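Local coordinates for protein putative protease (Parabacteroides distasonis ATCC 8503, PDB 3KD4) that is of unknown function but is probably exported and may act as a protease, at residues V204-L218 against Y311-I325. Numbering follows the deposited sequence.
Sequences VASTYPSGKAALATL and YPGHLDTDACGLAAI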
loop_
_atom_site.group_PDB
_atom_site.type_symbol
_atom_site.label_atom_id
_atom_site.label_comp_id
_atom_site.label_asym_id
_atom_site.label_seq_id
_atom_site.Cartn_x
_atom_site.Cartn_y
_atom_site.Cartn_z
ATOM N N VAL A 204 -8.466 0.114 15.636
ATOM C CA VAL A 204 -9.508 0.244 14.616
ATOM C C VAL A 204 -10.833 0.401 15.333
ATOM O O VAL A 204 -11.145 -0.350 16.259
ATOM C CB VAL A 204 -9.531 -0.974 13.666
ATOM C CG1 VAL A 204 -10.638 -0.839 12.563
ATOM C CG2 VAL A 204 -8.125 -1.183 13.082
ATOM N N ALA A 205 -11.597 1.403 14.914
ATOM C CA ALA A 205 -12.836 1.746 15.598
ATOM C C ALA A 205 -13.746 2.526 14.684
ATOM O O ALA A 205 -13.295 3.251 13.756
ATOM C CB ALA A 205 -12.563 2.555 16.926
ATOM N N SER A 206 -15.040 2.419 14.978
ATOM C CA SER A 206 -16.074 3.023 14.158
ATOM C C SER A 206 -17.330 3.294 14.952
ATOM O O SER A 206 -17.725 2.472 15.781
ATOM C CB SER A 206 -16.417 2.064 13.006
ATOM O OG SER A 206 -17.521 2.494 12.250
ATOM N N THR A 207 -17.982 4.420 14.653
ATOM C CA THR A 207 -19.307 4.706 15.163
ATOM C C THR A 207 -20.393 4.542 14.114
ATOM O O THR A 207 -21.547 4.875 14.379
ATOM C CB THR A 207 -19.403 6.106 15.833
ATOM O OG1 THR A 207 -19.199 7.127 14.875
ATOM C CG2 THR A 207 -18.398 6.250 17.038
ATOM N N TYR A 208 -20.069 4.012 12.927
ATOM C CA TYR A 208 -21.147 3.607 12.039
ATOM C C TYR A 208 -21.919 2.429 12.714
ATOM O O TYR A 208 -21.381 1.738 13.549
ATOM C CB TYR A 208 -20.597 3.109 10.713
ATOM C CG TYR A 208 -20.039 4.171 9.778
ATOM C CD1 TYR A 208 -20.872 4.955 9.021
ATOM C CD2 TYR A 208 -18.657 4.333 9.621
ATOM C CE1 TYR A 208 -20.355 5.891 8.120
ATOM C CE2 TYR A 208 -18.160 5.235 8.763
ATOM C CZ TYR A 208 -19.011 5.988 7.991
ATOM O OH TYR A 208 -18.487 6.886 7.144
ATOM N N PRO A 209 -23.166 2.180 12.313
ATOM C CA PRO A 209 -23.941 1.113 12.919
ATOM C C PRO A 209 -23.327 -0.265 12.678
ATOM O O PRO A 209 -23.518 -1.184 13.495
ATOM C CB PRO A 209 -25.284 1.211 12.207
ATOM C CG PRO A 209 -25.349 2.659 11.715
ATOM C CD PRO A 209 -23.949 2.997 11.385
ATOM N N SER A 210 -22.637 -0.391 11.554
ATOM C CA SER A 210 -21.959 -1.618 11.151
ATOM C C SER A 210 -21.017 -1.309 9.997
ATOM O O SER A 210 -21.142 -0.280 9.326
ATOM C CB SER A 210 -22.995 -2.648 10.686
ATOM O OG SER A 210 -23.578 -2.292 9.437
ATOM N N GLY A 211 -20.120 -2.241 9.711
ATOM C CA GLY A 211 -19.224 -2.138 8.534
ATOM C C GLY A 211 -20.013 -2.020 7.252
ATOM O O GLY A 211 -19.711 -1.230 6.382
ATOM N N LYS A 212 -21.064 -2.813 7.157
ATOM C CA LYS A 212 -21.954 -2.773 6.005
ATOM C C LYS A 212 -22.604 -1.397 5.846
ATOM O O LYS A 212 -22.723 -0.894 4.718
ATOM C CB LYS A 212 -23.015 -3.873 6.167
ATOM C CG LYS A 212 -24.150 -3.887 5.204
ATOM C CD LYS A 212 -25.036 -5.161 5.341
ATOM C CE LYS A 212 -24.386 -6.382 4.672
ATOM N NZ LYS A 212 -25.187 -7.660 4.851
ATOM N N ALA A 213 -23.083 -0.824 6.950
ATOM C CA ALA A 213 -23.677 0.515 6.945
ATOM C C ALA A 213 -22.656 1.595 6.521
ATOM O O ALA A 213 -23.003 2.514 5.792
ATOM C CB ALA A 213 -24.308 0.883 8.319
ATOM N N ALA A 214 -21.416 1.460 6.960
ATOM C CA ALA A 214 -20.341 2.341 6.526
ATOM C C ALA A 214 -20.215 2.321 4.991
ATOM O O ALA A 214 -20.181 3.371 4.319
ATOM C CB ALA A 214 -19.031 1.974 7.209
ATOM N N LEU A 215 -20.159 1.121 4.428
ATOM C CA LEU A 215 -20.065 0.944 2.967
ATOM C C LEU A 215 -21.308 1.465 2.234
ATOM O O LEU A 215 -21.191 2.113 1.188
ATOM C CB LEU A 215 -19.798 -0.536 2.637
ATOM C CG LEU A 215 -18.448 -1.083 3.140
ATOM C CD1 LEU A 215 -18.318 -2.612 2.961
ATOM C CD2 LEU A 215 -17.262 -0.334 2.483
ATOM N N ALA A 216 -22.482 1.247 2.815
ATOM C CA ALA A 216 -23.764 1.727 2.213
ATOM C C ALA A 216 -23.807 3.242 2.250
ATOM O O ALA A 216 -24.248 3.887 1.296
ATOM C CB ALA A 216 -25.031 1.125 2.937
ATOM N N THR A 217 -23.336 3.821 3.343
ATOM C CA THR A 217 -23.223 5.265 3.376
ATOM C C THR A 217 -22.294 5.812 2.284
ATOM O O THR A 217 -22.622 6.792 1.615
ATOM C CB THR A 217 -22.801 5.755 4.754
ATOM O OG1 THR A 217 -23.898 5.457 5.651
ATOM C CG2 THR A 217 -22.521 7.274 4.710
ATOM N N LEU A 218 -21.144 5.187 2.109
ATOM C CA LEU A 218 -20.231 5.598 1.051
ATOM C C LEU A 218 -20.913 5.519 -0.318
ATOM O O LEU A 218 -20.867 6.458 -1.123
ATOM C CB LEU A 218 -18.954 4.764 1.073
ATOM C CG LEU A 218 -17.880 5.043 0.005
ATOM C CD1 LEU A 218 -17.378 6.519 0.066
ATOM C CD2 LEU A 218 -16.704 4.065 0.147
ATOM N N TYR A 311 -9.849 -4.560 2.314
ATOM C CA TYR A 311 -9.375 -4.442 3.675
ATOM C C TYR A 311 -8.266 -5.446 3.932
ATOM O O TYR A 311 -8.206 -6.500 3.282
ATOM C CB TYR A 311 -10.475 -4.838 4.662
ATOM C CG TYR A 311 -11.695 -3.976 4.670
ATOM C CD1 TYR A 311 -12.772 -4.237 3.831
ATOM C CD2 TYR A 311 -11.778 -2.897 5.524
ATOM C CE1 TYR A 311 -13.929 -3.433 3.893
ATOM C CE2 TYR A 311 -12.890 -2.118 5.572
ATOM C CZ TYR A 311 -13.955 -2.383 4.766
ATOM O OH TYR A 311 -15.023 -1.531 4.842
ATOM N N PRO A 312 -7.430 -5.169 4.943
ATOM C CA PRO A 312 -6.510 -6.189 5.423
ATOM C C PRO A 312 -7.251 -7.429 5.826
ATOM O O PRO A 312 -8.390 -7.373 6.331
ATOM C CB PRO A 312 -5.839 -5.544 6.643
ATOM C CG PRO A 312 -6.015 -4.076 6.457
ATOM C CD PRO A 312 -7.286 -3.885 5.655
ATOM N N GLY A 313 -6.613 -8.565 5.612
ATOM C CA GLY A 313 -7.273 -9.815 5.771
ATOM C C GLY A 313 -7.536 -10.234 7.197
ATOM O O GLY A 313 -8.393 -11.071 7.431
ATOM N N HIS A 314 -6.863 -9.681 8.175
ATOM C CA HIS A 314 -7.005 -10.089 9.571
ATOM C C HIS A 314 -8.104 -9.292 10.318
ATOM O O HIS A 314 -8.327 -9.503 11.477
ATOM C CB HIS A 314 -5.645 -9.907 10.286
ATOM C CG HIS A 314 -5.146 -8.490 10.311
ATOM N ND1 HIS A 314 -4.285 -7.977 9.358
ATOM C CD2 HIS A 314 -5.371 -7.482 11.193
ATOM C CE1 HIS A 314 -4.012 -6.715 9.650
ATOM N NE2 HIS A 314 -4.659 -6.392 10.757
ATOM N N LEU A 315 -8.756 -8.346 9.646
ATOM C CA LEU A 315 -9.677 -7.438 10.327
ATOM C C LEU A 315 -11.102 -7.962 10.372
ATOM O O LEU A 315 -11.590 -8.583 9.419
ATOM C CB LEU A 315 -9.759 -6.123 9.593
ATOM C CG LEU A 315 -8.663 -5.110 9.695
ATOM C CD1 LEU A 315 -9.193 -3.927 8.854
ATOM C CD2 LEU A 315 -8.348 -4.713 11.157
ATOM N N ASP A 316 -11.790 -7.643 11.454
ATOM C CA ASP A 316 -13.212 -7.901 11.523
ATOM C C ASP A 316 -13.899 -6.763 10.821
ATOM O O ASP A 316 -14.031 -5.682 11.377
ATOM C CB ASP A 316 -13.659 -7.984 12.971
ATOM C CG ASP A 316 -15.186 -8.111 13.107
ATOM O OD1 ASP A 316 -15.928 -8.112 12.107
ATOM O OD2 ASP A 316 -15.622 -8.163 14.247
ATOM N N THR A 317 -14.323 -6.996 9.589
ATOM C CA THR A 317 -14.878 -5.927 8.770
ATOM C C THR A 317 -16.322 -5.558 9.179
ATOM O O THR A 317 -16.820 -4.540 8.749
ATOM C CB THR A 317 -14.779 -6.226 7.249
ATOM O OG1 THR A 317 -15.472 -7.426 6.949
ATOM C CG2 THR A 317 -13.313 -6.387 6.851
ATOM N N ASP A 318 -16.954 -6.334 10.049
ATOM C CA ASP A 318 -18.226 -5.892 10.652
ATOM C C ASP A 318 -17.990 -4.721 11.596
ATOM O O ASP A 318 -18.882 -3.891 11.832
ATOM C CB ASP A 318 -18.858 -7.043 11.434
ATOM C CG ASP A 318 -19.407 -8.106 10.537
ATOM O OD1 ASP A 318 -19.943 -7.716 9.469
ATOM O OD2 ASP A 318 -19.360 -9.290 10.942
ATOM N N ALA A 319 -16.785 -4.652 12.150
ATOM C CA ALA A 319 -16.454 -3.672 13.211
ATOM C C ALA A 319 -15.543 -2.563 12.730
ATOM O O ALA A 319 -14.979 -1.828 13.549
ATOM C CB ALA A 319 -15.781 -4.379 14.407
ATOM N N CYS A 320 -15.296 -2.439 11.441
ATOM C CA CYS A 320 -14.544 -1.278 11.041
ATOM C C CYS A 320 -15.295 -0.363 10.093
ATOM O O CYS A 320 -16.351 -0.707 9.588
ATOM C CB CYS A 320 -13.216 -1.645 10.518
ATOM S SG CYS A 320 -13.331 -2.537 9.019
ATOM N N GLY A 321 -14.762 0.841 9.939
ATOM C CA GLY A 321 -15.323 1.849 9.036
ATOM C C GLY A 321 -14.511 1.907 7.749
ATOM O O GLY A 321 -13.904 0.915 7.294
ATOM N N LEU A 322 -14.503 3.072 7.153
ATOM C CA LEU A 322 -13.836 3.289 5.874
ATOM C C LEU A 322 -12.326 3.514 6.022
ATOM O O LEU A 322 -11.574 3.302 5.069
ATOM C CB LEU A 322 -14.517 4.467 5.171
ATOM C CG LEU A 322 -16.041 4.354 4.920
ATOM C CD1 LEU A 322 -16.547 5.606 4.143
ATOM C CD2 LEU A 322 -16.480 3.053 4.199
ATOM N N ALA A 323 -11.879 3.907 7.208
ATOM C CA ALA A 323 -10.465 4.213 7.453
ATOM C C ALA A 323 -9.585 2.985 7.303
ATOM O O ALA A 323 -8.447 3.113 6.922
ATOM C CB ALA A 323 -10.238 4.916 8.863
ATOM N N ALA A 324 -10.131 1.798 7.536
ATOM C CA ALA A 324 -9.400 0.560 7.362
ATOM C C ALA A 324 -9.299 0.110 5.863
ATOM O O ALA A 324 -8.595 -0.850 5.581
ATOM C CB ALA A 324 -10.062 -0.544 8.196
ATOM N N ILE A 325 -9.978 0.786 4.924
ATOM C CA ILE A 325 -9.909 0.401 3.507
ATOM C C ILE A 325 -8.506 0.747 2.970
ATOM O O ILE A 325 -8.044 1.868 3.165
ATOM C CB ILE A 325 -10.986 1.076 2.677
ATOM C CG1 ILE A 325 -12.381 0.621 3.146
ATOM C CG2 ILE A 325 -10.799 0.807 1.140
ATOM C CD1 ILE A 325 -13.557 1.399 2.500
HETATM O O HOH W 1 -13.020 -2.533 15.333
HETATM O O HOH W 2 -18.450 0.238 11.134
HETATM O O HOH W 3 -16.624 -0.780 6.643
HETATM O O HOH W 4 -21.429 -5.400 8.827
#
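Gly-211, the first residue of helix 211-222, lies against the loop that leaves strand 305-312: its N donates to Asp-318 O (3.0 Å, 143° at the hydrogen), while its CA makes CA-H...O contacts with Thr-317 O and Cys-320 O. Glycine suits the spot, since a CB would run into Thr-317 O. Ser-210 caps the helix, its OG accepting from Ala-213 N at 2.9 Å. Facing the next turns of the helix, Leu-322 of the loop spreads its two methyls: CD1 meets Leu-218 CB and, at 3.8 Å, Tyr-208 OH, while CD2 reaches Leu-215 CD2 at 3.9 Å and Ala-214 CB. Ala-214, small enough to fit, also lies over one face of the Tyr-208 ring. Ser-206 turns OG anti to its own N (chi1 173°), where it accepts from Tyr-208 N (3.0 Å), forming an ST turn, and meets a water that donates to Cys-320 O. An alanine here is likely to leave Tyr-208 N and that water without their shared partner, freeing the turn before the helix to shift. Within strand 202-206, Val-204 presses CG1 tightly on Cys-320 CB (3.4 Å) and rests CG2 on Leu-315. Asp-129 holds Leu-322 N and Ala-323 N from strand 129-133. The loop thus bridges two antiparallel sheets, running on from strand 305-312 of the five-stranded one to touch both strand 202-206 of the three-stranded one and the helix start, marked by the Ser-210 N-cap and the preceding ST turn.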